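Local coordinates for protein oxidoreductase (Ralstonia eutropha, PDB 3HJ9) that binds flavin mononucleotide and probably acts as an oxidoreductase of the nitroreductase family, at residues M40-T45 against A171-A176; A178-V183 against I211-S216; V140-H145 against E201-I206; L68-A73 against Y105-V110. All blocks are in the same frame, centred on the assembly; numbering follows the deposited sequence.

Contact 1 (M40-T45 against A171-A176); sequences MPLMGT and AYLYCA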
loop_
_atom_site.group_PDB
_atom_site.type_symbol
_atom_site.label_atom_id
_atom_site.label_comp_id
_atom_site.label_asym_id
_atom_site.label_seq_id
_atom_site.Cartn_x
_atom_site.Cartn_y
_atom_site.Cartn_z
HETATM N N MSE A 40 18.193 0.273 7.882
HETATM C CA MSE A 40 18.089 1.693 7.538
HETATM C C MSE A 40 16.857 2.295 8.197
HETATM O O MSE A 40 15.832 1.635 8.217
HETATM C CB MSE A 40 17.992 1.903 6.017
HETATM C CG MSE A 40 18.040 3.390 5.574
HETATM SE SE MSE A 40 17.666 3.557 3.668
HETATM C CE MSE A 40 19.477 3.086 3.026
ATOM N N PRO A 41 16.969 3.526 8.764
ATOM C CA PRO A 41 15.798 4.203 9.335
ATOM C C PRO A 41 14.641 4.331 8.338
ATOM O O PRO A 41 14.894 4.571 7.165
ATOM C CB PRO A 41 16.330 5.595 9.664
ATOM C CG PRO A 41 17.782 5.401 9.955
ATOM C CD PRO A 41 18.217 4.281 9.029
ATOM N N LEU A 42 13.400 4.138 8.806
ATOM C CA LEU A 42 12.175 4.290 7.980
ATOM C C LEU A 42 12.214 5.566 7.156
ATOM O O LEU A 42 11.930 5.514 5.962
ATOM C CB LEU A 42 10.885 4.360 8.858
ATOM C CG LEU A 42 9.565 4.663 8.115
ATOM C CD1 LEU A 42 9.203 3.511 7.216
ATOM C CD2 LEU A 42 8.434 5.008 9.065
HETATM N N MSE A 43 12.534 6.691 7.810
HETATM C CA MSE A 43 12.614 7.999 7.135
HETATM C C MSE A 43 13.579 7.920 5.946
HETATM O O MSE A 43 13.227 8.375 4.858
HETATM C CB MSE A 43 12.962 9.142 8.088
HETATM C CG MSE A 43 11.887 9.406 9.171
HETATM SE SE MSE A 43 10.127 9.860 8.454
HETATM C CE MSE A 43 10.384 11.757 8.012
ATOM N N GLY A 44 14.745 7.283 6.127
ATOM C CA GLY A 44 15.669 7.047 5.006
ATOM C C GLY A 44 15.061 6.235 3.855
ATOM O O GLY A 44 15.261 6.564 2.674
ATOM N N THR A 45 14.314 5.179 4.189
ATOM C CA THR A 45 13.711 4.343 3.177
ATOM C C THR A 45 12.625 5.094 2.395
ATOM O O THR A 45 12.489 4.864 1.199
ATOM C CB THR A 45 13.169 3.005 3.700
ATOM O OG1 THR A 45 11.999 3.229 4.472
ATOM C CG2 THR A 45 14.235 2.223 4.501
ATOM N N ALA A 171 7.406 -4.029 0.726
ATOM C CA ALA A 171 8.487 -4.618 -0.130
ATOM C C ALA A 171 9.369 -3.538 -0.755
ATOM O O ALA A 171 10.611 -3.688 -0.816
ATOM C CB ALA A 171 7.891 -5.557 -1.228
ATOM N N TYR A 172 8.733 -2.489 -1.283
ATOM C CA TYR A 172 9.463 -1.303 -1.799
ATOM C C TYR A 172 10.429 -0.693 -0.799
ATOM O O TYR A 172 11.592 -0.441 -1.122
ATOM C CB TYR A 172 8.504 -0.192 -2.219
ATOM C CG TYR A 172 8.114 -0.101 -3.665
ATOM C CD1 TYR A 172 9.045 0.262 -4.638
ATOM C CD2 TYR A 172 6.774 -0.258 -4.059
ATOM C CE1 TYR A 172 8.642 0.425 -6.015
ATOM C CE2 TYR A 172 6.382 -0.080 -5.403
ATOM C CZ TYR A 172 7.292 0.250 -6.360
ATOM O OH TYR A 172 6.845 0.416 -7.651
ATOM N N LEU A 173 9.911 -0.453 0.405
ATOM C CA LEU A 173 10.668 0.127 1.512
ATOM C C LEU A 173 11.811 -0.806 1.943
ATOM O O LEU A 173 12.953 -0.336 2.145
ATOM C CB LEU A 173 9.745 0.519 2.698
ATOM C CG LEU A 173 8.760 1.673 2.401
ATOM C CD1 LEU A 173 7.712 1.846 3.506
ATOM C CD2 LEU A 173 9.489 3.010 2.104
ATOM N N TYR A 174 11.531 -2.115 2.014
ATOM C CA TYR A 174 12.595 -3.095 2.294
ATOM C C TYR A 174 13.685 -3.005 1.202
ATOM O O TYR A 174 14.880 -2.910 1.521
ATOM C CB TYR A 174 12.074 -4.537 2.488
ATOM C CG TYR A 174 13.224 -5.440 2.693
ATOM C CD1 TYR A 174 13.852 -5.533 3.939
ATOM C CD2 TYR A 174 13.797 -6.108 1.608
ATOM C CE1 TYR A 174 15.005 -6.323 4.100
ATOM C CE2 TYR A 174 14.951 -6.893 1.761
ATOM C CZ TYR A 174 15.534 -7.008 3.000
ATOM O OH TYR A 174 16.673 -7.770 3.107
ATOM N N CYS A 175 13.272 -2.965 -0.060
ATOM C CA CYS A 175 14.234 -2.883 -1.167
ATOM C C CYS A 175 15.140 -1.659 -1.051
ATOM O O CYS A 175 16.375 -1.775 -1.222
ATOM C CB CYS A 175 13.534 -2.958 -2.521
ATOM S SG CYS A 175 12.904 -4.623 -2.796
ATOM N N ALA A 176 14.536 -0.529 -0.676
ATOM C CA ALA A 176 15.260 0.727 -0.452
ATOM C C ALA A 176 16.245 0.573 0.707
ATOM O O ALA A 176 17.378 1.025 0.592
ATOM C CB ALA A 176 14.295 1.904 -0.198
#

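Contact 2 (A178-V183 against I211-S216); sequences AGLGAV and IGRAAS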
loop_
_atom_site.group_PDB
_atom_site.type_symbol
_atom_site.label_atom_id
_atom_site.label_comp_id
_atom_site.label_asym_id
_atom_site.label_seq_id
_atom_site.Cartn_x
_atom_site.Cartn_y
_atom_site.Cartn_z
ATOM N N ALA A 178 17.709 -2.187 1.746
ATOM C CA ALA A 178 18.720 -3.209 1.376
ATOM C C ALA A 178 19.479 -2.983 0.054
ATOM O O ALA A 178 20.230 -3.877 -0.385
ATOM C CB ALA A 178 18.044 -4.584 1.330
ATOM N N GLY A 179 19.282 -1.837 -0.592
ATOM C CA GLY A 179 19.968 -1.550 -1.854
ATOM C C GLY A 179 19.477 -2.342 -3.059
ATOM O O GLY A 179 20.251 -2.606 -3.982
ATOM N N LEU A 180 18.196 -2.701 -3.063
ATOM C CA LEU A 180 17.593 -3.464 -4.143
ATOM C C LEU A 180 16.600 -2.576 -4.909
ATOM O O LEU A 180 16.063 -1.608 -4.370
ATOM C CB LEU A 180 16.839 -4.678 -3.580
ATOM C CG LEU A 180 17.608 -5.819 -2.911
ATOM C CD1 LEU A 180 16.633 -6.842 -2.296
ATOM C CD2 LEU A 180 18.538 -6.499 -3.946
ATOM N N GLY A 181 16.377 -2.917 -6.172
ATOM C CA GLY A 181 15.373 -2.273 -7.007
ATOM C C GLY A 181 14.070 -3.054 -6.912
ATOM O O GLY A 181 14.074 -4.276 -6.634
ATOM N N ALA A 182 12.958 -2.356 -7.162
ATOM C CA ALA A 182 11.623 -2.926 -7.192
ATOM C C ALA A 182 10.694 -2.113 -8.130
ATOM O O ALA A 182 10.935 -0.918 -8.345
ATOM C CB ALA A 182 11.019 -2.993 -5.744
ATOM N N VAL A 183 9.670 -2.766 -8.697
ATOM C CA VAL A 183 8.613 -2.053 -9.470
ATOM C C VAL A 183 7.337 -2.869 -9.366
ATOM O O VAL A 183 7.356 -4.076 -9.665
ATOM C CB VAL A 183 9.014 -1.734 -10.919
ATOM C CG1 VAL A 183 9.288 -3.001 -11.714
ATOM C CG2 VAL A 183 7.920 -0.852 -11.645
ATOM N N ILE A 211 11.655 -7.673 -8.606
ATOM C CA ILE A 211 12.689 -7.297 -7.644
ATOM C C ILE A 211 14.059 -7.874 -7.977
ATOM O O ILE A 211 14.174 -9.011 -8.440
ATOM C CB ILE A 211 12.228 -7.737 -6.212
ATOM C CG1 ILE A 211 11.005 -6.915 -5.785
ATOM C CG2 ILE A 211 13.375 -7.612 -5.161
ATOM C CD1 ILE A 211 10.373 -7.306 -4.473
ATOM N N GLY A 212 15.082 -7.051 -7.771
ATOM C CA GLY A 212 16.473 -7.434 -7.904
ATOM C C GLY A 212 17.424 -6.274 -7.668
ATOM O O GLY A 212 16.972 -5.150 -7.365
ATOM N N ARG A 213 18.731 -6.529 -7.767
ATOM C CA ARG A 213 19.705 -5.448 -7.736
ATOM C C ARG A 213 19.510 -4.648 -9.013
ATOM O O ARG A 213 19.289 -5.223 -10.073
ATOM C CB ARG A 213 21.169 -5.924 -7.620
ATOM C CG ARG A 213 21.654 -5.983 -6.182
ATOM C CD ARG A 213 23.024 -6.635 -5.944
ATOM N NE ARG A 213 22.969 -8.109 -5.923
ATOM C CZ ARG A 213 22.432 -8.885 -4.944
ATOM N NH1 ARG A 213 21.803 -8.370 -3.845
ATOM N NH2 ARG A 213 22.487 -10.220 -5.076
ATOM N N ALA A 214 19.592 -3.324 -8.896
ATOM C CA ALA A 214 19.482 -2.416 -10.039
ATOM C C ALA A 214 20.643 -2.692 -10.983
ATOM O O ALA A 214 21.712 -3.040 -10.519
ATOM C CB ALA A 214 19.499 -0.940 -9.576
ATOM N N ALA A 215 20.419 -2.549 -12.292
ATOM C CA ALA A 215 21.467 -2.753 -13.325
ATOM C C ALA A 215 22.662 -1.814 -13.129
ATOM O O ALA A 215 22.508 -0.724 -12.590
ATOM C CB ALA A 215 20.892 -2.589 -14.716
ATOM N N SER A 216 23.841 -2.250 -13.572
ATOM C CA SER A 216 25.098 -1.501 -13.390
ATOM C C SER A 216 25.275 -0.177 -14.165
ATOM O O SER A 216 26.215 0.564 -13.855
ATOM C CB SER A 216 26.299 -2.416 -13.679
ATOM O OG SER A 216 26.275 -3.541 -12.813
HETATM O O HOH W 1 22.203 -5.875 -2.114
HETATM O O HOH W 2 20.149 -1.976 -6.545
#

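Contact 3 (V140-H145 against E201-I206); sequences VFVANH and EDEEPI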
loop_
_atom_site.group_PDB
_atom_site.type_symbol
_atom_site.label_atom_id
_atom_site.label_comp_id
_atom_site.label_asym_id
_atom_site.label_seq_id
_atom_site.Cartn_x
_atom_site.Cartn_y
_atom_site.Cartn_z
ATOM N N VAL A 140 3.978 -12.177 -6.812
ATOM C CA VAL A 140 2.572 -12.005 -7.271
ATOM C C VAL A 140 1.636 -11.983 -6.054
ATOM O O VAL A 140 1.648 -12.929 -5.212
ATOM C CB VAL A 140 2.098 -13.088 -8.230
ATOM C CG1 VAL A 140 0.756 -12.672 -8.841
ATOM C CG2 VAL A 140 3.137 -13.310 -9.305
ATOM N N PHE A 141 0.820 -10.933 -5.962
ATOM C CA PHE A 141 -0.125 -10.742 -4.846
ATOM C C PHE A 141 -1.463 -11.256 -5.367
ATOM O O PHE A 141 -2.064 -10.644 -6.266
ATOM C CB PHE A 141 -0.174 -9.273 -4.425
ATOM C CG PHE A 141 1.165 -8.738 -3.940
ATOM C CD1 PHE A 141 2.083 -8.213 -4.829
ATOM C CD2 PHE A 141 1.500 -8.776 -2.578
ATOM C CE1 PHE A 141 3.325 -7.736 -4.391
ATOM C CE2 PHE A 141 2.730 -8.280 -2.118
ATOM C CZ PHE A 141 3.637 -7.751 -3.021
ATOM N N VAL A 142 -1.879 -12.402 -4.857
ATOM C CA VAL A 142 -3.080 -13.080 -5.320
ATOM C C VAL A 142 -4.210 -12.889 -4.331
ATOM O O VAL A 142 -4.029 -13.202 -3.169
ATOM C CB VAL A 142 -2.817 -14.560 -5.506
ATOM C CG1 VAL A 142 -4.124 -15.325 -5.890
ATOM C CG2 VAL A 142 -1.702 -14.773 -6.565
ATOM N N ALA A 143 -5.373 -12.425 -4.804
ATOM C CA ALA A 143 -6.578 -12.237 -3.949
ATOM C C ALA A 143 -7.321 -13.545 -3.876
ATOM O O ALA A 143 -7.554 -14.188 -4.908
ATOM C CB ALA A 143 -7.528 -11.149 -4.472
ATOM N N ASN A 144 -7.713 -13.917 -2.664
ATOM C CA ASN A 144 -8.472 -15.107 -2.423
ATOM C C ASN A 144 -9.928 -14.734 -2.186
ATOM O O ASN A 144 -10.325 -14.390 -1.068
ATOM C CB ASN A 144 -7.886 -15.909 -1.267
ATOM C CG ASN A 144 -8.374 -17.338 -1.285
ATOM O OD1 ASN A 144 -9.581 -17.610 -1.414
ATOM N ND2 ASN A 144 -7.422 -18.269 -1.251
ATOM N N HIS A 145 -10.726 -14.841 -3.248
ATOM C CA HIS A 145 -12.152 -14.504 -3.192
ATOM C C HIS A 145 -12.980 -15.365 -2.231
ATOM O O HIS A 145 -14.027 -14.916 -1.741
ATOM C CB HIS A 145 -12.770 -14.432 -4.614
ATOM C CG HIS A 145 -12.299 -13.245 -5.411
ATOM N ND1 HIS A 145 -12.987 -12.050 -5.445
ATOM C CD2 HIS A 145 -11.199 -13.062 -6.186
ATOM C CE1 HIS A 145 -12.335 -11.181 -6.200
ATOM N NE2 HIS A 145 -11.240 -11.768 -6.658
ATOM N N GLU A 201 -9.998 -21.561 -8.929
ATOM C CA GLU A 201 -10.999 -20.632 -9.500
ATOM C C GLU A 201 -11.218 -19.352 -8.707
ATOM O O GLU A 201 -11.351 -18.289 -9.312
ATOM C CB GLU A 201 -12.361 -21.293 -9.725
ATOM C CG GLU A 201 -12.369 -22.238 -10.915
ATOM C CD GLU A 201 -13.767 -22.800 -11.238
ATOM O OE1 GLU A 201 -14.796 -22.112 -10.994
ATOM O OE2 GLU A 201 -13.828 -23.932 -11.769
ATOM N N ASP A 202 -11.221 -19.466 -7.373
ATOM C CA ASP A 202 -11.418 -18.319 -6.474
ATOM C C ASP A 202 -10.154 -17.447 -6.194
ATOM O O ASP A 202 -10.219 -16.550 -5.365
ATOM C CB ASP A 202 -12.124 -18.774 -5.164
ATOM C CG ASP A 202 -11.254 -19.672 -4.274
ATOM O OD1 ASP A 202 -10.057 -19.858 -4.556
ATOM O OD2 ASP A 202 -11.788 -20.217 -3.281
ATOM N N GLU A 203 -9.042 -17.681 -6.904
ATOM C CA GLU A 203 -7.778 -16.956 -6.711
ATOM C C GLU A 203 -7.479 -16.062 -7.895
ATOM O O GLU A 203 -7.389 -16.543 -9.003
ATOM C CB GLU A 203 -6.630 -17.946 -6.498
ATOM C CG GLU A 203 -6.710 -18.619 -5.146
ATOM C CD GLU A 203 -5.793 -19.825 -4.958
ATOM O OE1 GLU A 203 -5.298 -20.432 -5.954
ATOM O OE2 GLU A 203 -5.595 -20.199 -3.773
ATOM N N GLU A 204 -7.268 -14.775 -7.649
ATOM C CA GLU A 204 -7.071 -13.781 -8.708
ATOM C C GLU A 204 -5.786 -12.977 -8.493
ATOM O O GLU A 204 -5.663 -12.326 -7.458
ATOM C CB GLU A 204 -8.259 -12.815 -8.715
ATOM C CG GLU A 204 -8.139 -11.682 -9.746
ATOM C CD GLU A 204 -9.349 -10.780 -9.801
ATOM O OE1 GLU A 204 -9.832 -10.410 -8.704
ATOM O OE2 GLU A 204 -9.761 -10.400 -10.939
ATOM N N PRO A 205 -4.830 -13.021 -9.456
ATOM C CA PRO A 205 -3.657 -12.145 -9.361
ATOM C C PRO A 205 -4.097 -10.682 -9.445
ATOM O O PRO A 205 -4.896 -10.366 -10.328
ATOM C CB PRO A 205 -2.809 -12.504 -10.602
ATOM C CG PRO A 205 -3.416 -13.709 -11.204
ATOM C CD PRO A 205 -4.789 -13.906 -10.644
ATOM N N ILE A 206 -3.623 -9.839 -8.523
ATOM C CA ILE A 206 -3.994 -8.414 -8.450
ATOM C C ILE A 206 -2.847 -7.499 -8.886
ATOM O O ILE A 206 -3.060 -6.545 -9.590
ATOM C CB ILE A 206 -4.427 -7.998 -6.977
ATOM C CG1 ILE A 206 -5.613 -8.822 -6.492
ATOM C CG2 ILE A 206 -4.924 -6.557 -6.936
ATOM C CD1 ILE A 206 -6.861 -8.778 -7.489
#

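Contact 4 (L68-A73 against Y105-V110); sequences LLWAAA and YRYDPV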
loop_
_atom_site.group_PDB
_atom_site.type_symbol
_atom_site.label_atom_id
_atom_site.label_comp_id
_atom_site.label_asym_id
_atom_site.label_seq_id
_atom_site.Cartn_x
_atom_site.Cartn_y
_atom_site.Cartn_z
ATOM N N LEU A 68 12.514 -9.836 2.762
ATOM C CA LEU A 68 11.588 -9.277 1.755
ATOM C C LEU A 68 10.191 -9.875 1.913
ATOM O O LEU A 68 9.167 -9.131 1.989
ATOM C CB LEU A 68 12.095 -9.601 0.327
ATOM C CG LEU A 68 11.188 -9.299 -0.872
ATOM C CD1 LEU A 68 10.923 -7.769 -0.984
ATOM C CD2 LEU A 68 11.785 -9.905 -2.168
ATOM N N LEU A 69 10.154 -11.210 1.938
ATOM C CA LEU A 69 8.901 -11.933 2.106
ATOM C C LEU A 69 8.252 -11.587 3.452
ATOM O O LEU A 69 7.080 -11.341 3.473
ATOM C CB LEU A 69 9.066 -13.452 1.912
ATOM C CG LEU A 69 9.330 -13.860 0.455
ATOM C CD1 LEU A 69 9.759 -15.294 0.403
ATOM C CD2 LEU A 69 8.106 -13.645 -0.437
ATOM N N TRP A 70 9.036 -11.556 4.533
ATOM C CA TRP A 70 8.522 -11.168 5.854
ATOM C C TRP A 70 7.992 -9.707 5.855
ATOM O O TRP A 70 6.926 -9.433 6.445
ATOM C CB TRP A 70 9.574 -11.378 6.931
ATOM C CG TRP A 70 9.057 -11.035 8.264
ATOM C CD1 TRP A 70 8.321 -11.822 9.092
ATOM C CD2 TRP A 70 9.213 -9.787 8.916
ATOM N NE1 TRP A 70 7.990 -11.130 10.232
ATOM C CE2 TRP A 70 8.525 -9.871 10.148
ATOM C CE3 TRP A 70 9.864 -8.593 8.572
ATOM C CZ2 TRP A 70 8.482 -8.815 11.055
ATOM C CZ3 TRP A 70 9.829 -7.529 9.481
ATOM C CH2 TRP A 70 9.151 -7.656 10.714
ATOM N N ALA A 71 8.764 -8.791 5.255
ATOM C CA ALA A 71 8.367 -7.391 5.119
ATOM C C ALA A 71 6.997 -7.339 4.431
ATOM O O ALA A 71 6.039 -6.792 5.009
ATOM C CB ALA A 71 9.428 -6.556 4.347
ATOM N N ALA A 72 6.870 -8.034 3.298
ATOM C CA ALA A 72 5.602 -8.024 2.519
ATOM C C ALA A 72 4.411 -8.716 3.183
ATOM O O ALA A 72 3.298 -8.141 3.224
ATOM C CB ALA A 72 5.821 -8.596 1.111
ATOM N N ALA A 73 4.637 -9.899 3.771
ATOM C CA ALA A 73 3.523 -10.762 4.228
ATOM C C ALA A 73 3.674 -11.461 5.571
ATOM O O ALA A 73 2.815 -12.263 5.913
ATOM C CB ALA A 73 3.327 -11.847 3.153
ATOM N N TYR A 105 6.564 -20.404 -6.097
ATOM C CA TYR A 105 6.283 -20.764 -4.712
ATOM C C TYR A 105 5.236 -19.886 -4.076
ATOM O O TYR A 105 5.089 -18.750 -4.483
ATOM C CB TYR A 105 7.567 -20.649 -3.867
ATOM C CG TYR A 105 8.585 -21.704 -4.195
ATOM C CD1 TYR A 105 9.419 -21.571 -5.308
ATOM C CD2 TYR A 105 8.694 -22.858 -3.424
ATOM C CE1 TYR A 105 10.359 -22.585 -5.644
ATOM C CE2 TYR A 105 9.633 -23.863 -3.737
ATOM C CZ TYR A 105 10.452 -23.726 -4.828
ATOM O OH TYR A 105 11.340 -24.727 -5.111
ATOM N N ARG A 106 4.531 -20.427 -3.076
ATOM C CA ARG A 106 3.616 -19.659 -2.246
ATOM C C ARG A 106 4.317 -19.481 -0.888
ATOM O O ARG A 106 4.799 -20.453 -0.284
ATOM C CB ARG A 106 2.262 -20.339 -2.038
ATOM C CG ARG A 106 1.230 -19.422 -1.358
ATOM C CD ARG A 106 -0.111 -20.075 -1.241
ATOM N NE ARG A 106 -0.047 -21.260 -0.395
ATOM C CZ ARG A 106 -0.992 -22.207 -0.303
ATOM N NH1 ARG A 106 -2.141 -22.139 -0.989
ATOM N NH2 ARG A 106 -0.789 -23.247 0.511
ATOM N N TYR A 107 4.364 -18.231 -0.430
ATOM C CA TYR A 107 4.907 -17.897 0.872
ATOM C C TYR A 107 3.866 -18.208 1.942
ATOM O O TYR A 107 2.744 -17.741 1.857
ATOM C CB TYR A 107 5.298 -16.423 0.935
ATOM C CG TYR A 107 5.760 -15.994 2.292
ATOM C CD1 TYR A 107 6.937 -16.504 2.840
ATOM C CD2 TYR A 107 5.044 -15.047 3.039
ATOM C CE1 TYR A 107 7.381 -16.094 4.125
ATOM C CE2 TYR A 107 5.498 -14.621 4.306
ATOM C CZ TYR A 107 6.658 -15.159 4.842
ATOM O OH TYR A 107 7.089 -14.762 6.081
ATOM N N ASP A 108 4.264 -18.990 2.940
ATOM C CA ASP A 108 3.440 -19.349 4.084
ATOM C C ASP A 108 3.963 -18.476 5.246
ATOM O O ASP A 108 5.036 -18.761 5.781
ATOM C CB ASP A 108 3.599 -20.840 4.380
ATOM C CG ASP A 108 2.850 -21.294 5.601
ATOM O OD1 ASP A 108 2.182 -20.514 6.306
ATOM O OD2 ASP A 108 2.958 -22.492 5.877
ATOM N N PRO A 109 3.199 -17.445 5.662
ATOM C CA PRO A 109 3.676 -16.582 6.773
ATOM C C PRO A 109 3.796 -17.215 8.140
ATOM O O PRO A 109 4.746 -16.912 8.837
ATOM C CB PRO A 109 2.622 -15.489 6.827
ATOM C CG PRO A 109 2.069 -15.444 5.463
ATOM C CD PRO A 109 1.977 -16.871 5.068
ATOM N N VAL A 110 2.862 -18.094 8.504
ATOM C CA VAL A 110 2.848 -18.723 9.819
ATOM C C VAL A 110 4.106 -19.583 10.059
ATOM O O VAL A 110 4.611 -19.602 11.174
ATOM C CB VAL A 110 1.517 -19.522 10.054
ATOM C CG1 VAL A 110 1.578 -20.364 11.343
ATOM C CG2 VAL A 110 0.314 -18.551 10.034
#

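Contact 1 (M40-T45 against A171-A176)
Thr45 and Leu173 are set against each other by their first torsions: chi1 of 72° places Thr45 OG1 between its own backbone N and carbonyl carbon, while chi1 of -67° leaves Leu173 CG beside the backbone N and opposite the carbonyl carbon. Across this meeting point the start of helix 42-48 packs on the long helix 156-177 of the FMN-dependent nitroreductase fold. The two side chains cross at about a right angle, and Thr45 OG1 lies 3.5 Å from Leu173 CD2. The hydroxyl makes no bond across the contact. It donates instead to Leu42 O, one helical turn back, at 2.7 Å from OG1 and 17° out of the carbonyl plane, which uses its proton and fixes its rotation; the oxygen meanwhile lies against a methyl group. Ala176 takes the next place along helix 156-177, its CB 3.7 Å from Thr45 O. Leu42 makes a looser apolar contact, CD1 to CD1 of Leu173 at 4.3 Å.

Leu173 also touches Arg49, an FMN-binding residue, and packs on Leu173 of the second subunit. Met40 and Leu42 make backbone hydrogen bonds to that subunit, so the contact adjoins the dimer interface. At its margin Met40, modelled as selenomethionine, brings its terminal methyl CE within 3.8 Å of Ala176 O.

Contact 2 (A178-V183 against I211-S216)
Leu180, Ile211 and Gly181 bury the most surface here, and together they join the start of strand 181-185 to the end of strand 203-212. Gly181 forms the antiparallel hydrogen-bonded pair with Gly212. Its N donates to Gly212 O at 2.6 Å, nearly in line with the C=O bond, and its own O receives Gly212 N at 3.2 Å, with the donor tilted 34° from the carbonyl plane. The same Gly181 O also lies 3.5 Å from Ile211 CA in a CA-H...O contact.

Ile211 belongs to the adjoining non-hydrogen-bonded pair with Ala182. With chi1 at -67°, CG1 lies beside the backbone N, 3.9 Å from Ala182 CB on the same face of the sheet, whereas CG2 stands opposite that N and faces Gly181 O. Cys175 of helix 156-177 touches both Ile211 and Ala182 and so covers this face. Leu180 reaches across with its side chain: CD1 comes to 4.4 Å from Ile211 CG2, and CD2 meets Arg213 obliquely, 3.8 Å from NH1.

Past Leu180 and Arg213 the direct backbone bonding has ended, and two waters bridge the segments. One donates to Ala178 O and accepts from Arg213 NH1; the other donates to Gly179 O and accepts from Ala214 N, 2.8 Å away.

Val183, next in the strand, touches the flavin mononucleotide. The arrangement thus belongs to the border of the nitroreductase sheet, where strand 181-185, outermost within this chain, carries the sheet into the FMN pocket.

Contact 3 (V140-H145 against E201-I206)
His145 NE2 donates to Glu204 OE1 at 2.8 Å; the oxygen lies close to the imidazole plane, but the nitrogen meets it from 42° above the carboxylate plane, and the ring and carboxylate are turned 55° apart. Glu204 extends toward the ring with CG opposite its backbone N (chi1 177°). The backbone beside this bond is tied as well: His145 N donates to Asp202 O at 2.8 Å, and that same oxygen lies at the edge of the imidazole.

Inward, Ala143 and Glu204 form a hydrogen-bonded antiparallel pair, with Ala143 N to Glu204 O at 2.7 Å and Glu204 N to Ala143 O at 2.8 Å. Ile206 N to Phe141 O continues the pairing. These bonds join strands 137-144 and 203-212, neighbours within the antiparallel sheet of the nitroreductase fold. Ala143 CB meets Ile206 CG1 at 3.6 Å on the face covered by helix 156-177. On the other face Val142 CG1 packs 3.7 Å from Glu203 CB, and Val140 CG1 lies beside Pro205 CB.

In the second shell, Arg190 forms a salt bridge with Glu204 OE2, so the carboxylate is held at both oxygens. Glu203 OE1 is bound by Asn200 N, while Leu193 and Ala194 of helix 190-196 pack against Pro205.

Contact 4 (L68-A73 against Y105-V110)
Tyr107 presents one face of its ring to Leu69 and an edge to Ala73. The ring reaches helix 62-73 because chi1 of 175° swings CG opposite the backbone N of Tyr107. Leu69 CB then sits 3.9 Å from the ring centroid and 16° off the normal, a CH-pi contact over the face, and the two side chains run antiparallel past one another. Leu69 CD1 follows, 3.9 Å from Tyr107 CD1.

Ala73, one turn further along the helix, approaches near the ring plane, its CB 3.6 Å from Tyr107 CD2. Its carbonyl oxygen also lies at that edge and comes 3.3 Å from Pro109 CG. Pro109 N lies over the ring face opposite Leu69, toward the rim, so Tyr107 is flanked on both faces.

The phenol oxygen lies 3.9 Å from Trp70 CA and near the plane of the indole at its edge. It is hydrogen-bonded to His112 ND1, which anchors the far end of the ring, while Trp70 NE1 bonds to Val75 O. The Trp70 ring meets Trp47 of the second subunit.

No hydrogen bond links the two segments; they meet by van der Waals packing, mostly apolar, and the segment axes of helix and strand pass 9.9 Å apart at 66°. Val96, Val98 and Leu114 of neighbouring strands touch the same helix residues. This is the helix-on-sheet layering of the alpha+beta nitroreductase fold.

Overall arrangement
From the N terminus, the chain first passes 40-45, whose partner 171-176 closes contact 1 only after 125 intervening residues. Within that span contact 4 opens at helix 62-73 and closes at strand 103-108. Strand 137-144 then opens contact 3, helix 156-177 completes contact 1, and 178-183 opens contact 2. Strand 203-212 closes contact 3 near its start and contact 2 near its end. Contact 3 therefore crosses both contact 1 and contact 2. Contacts 2, 3 and 4 all reach one sheet. Leu68 of contact 4 packs on Ala171 of contact 1 and Ile211 of contact 2, joining the two helices to the sheet, while contacts 1 and 4 both touch the second subunit.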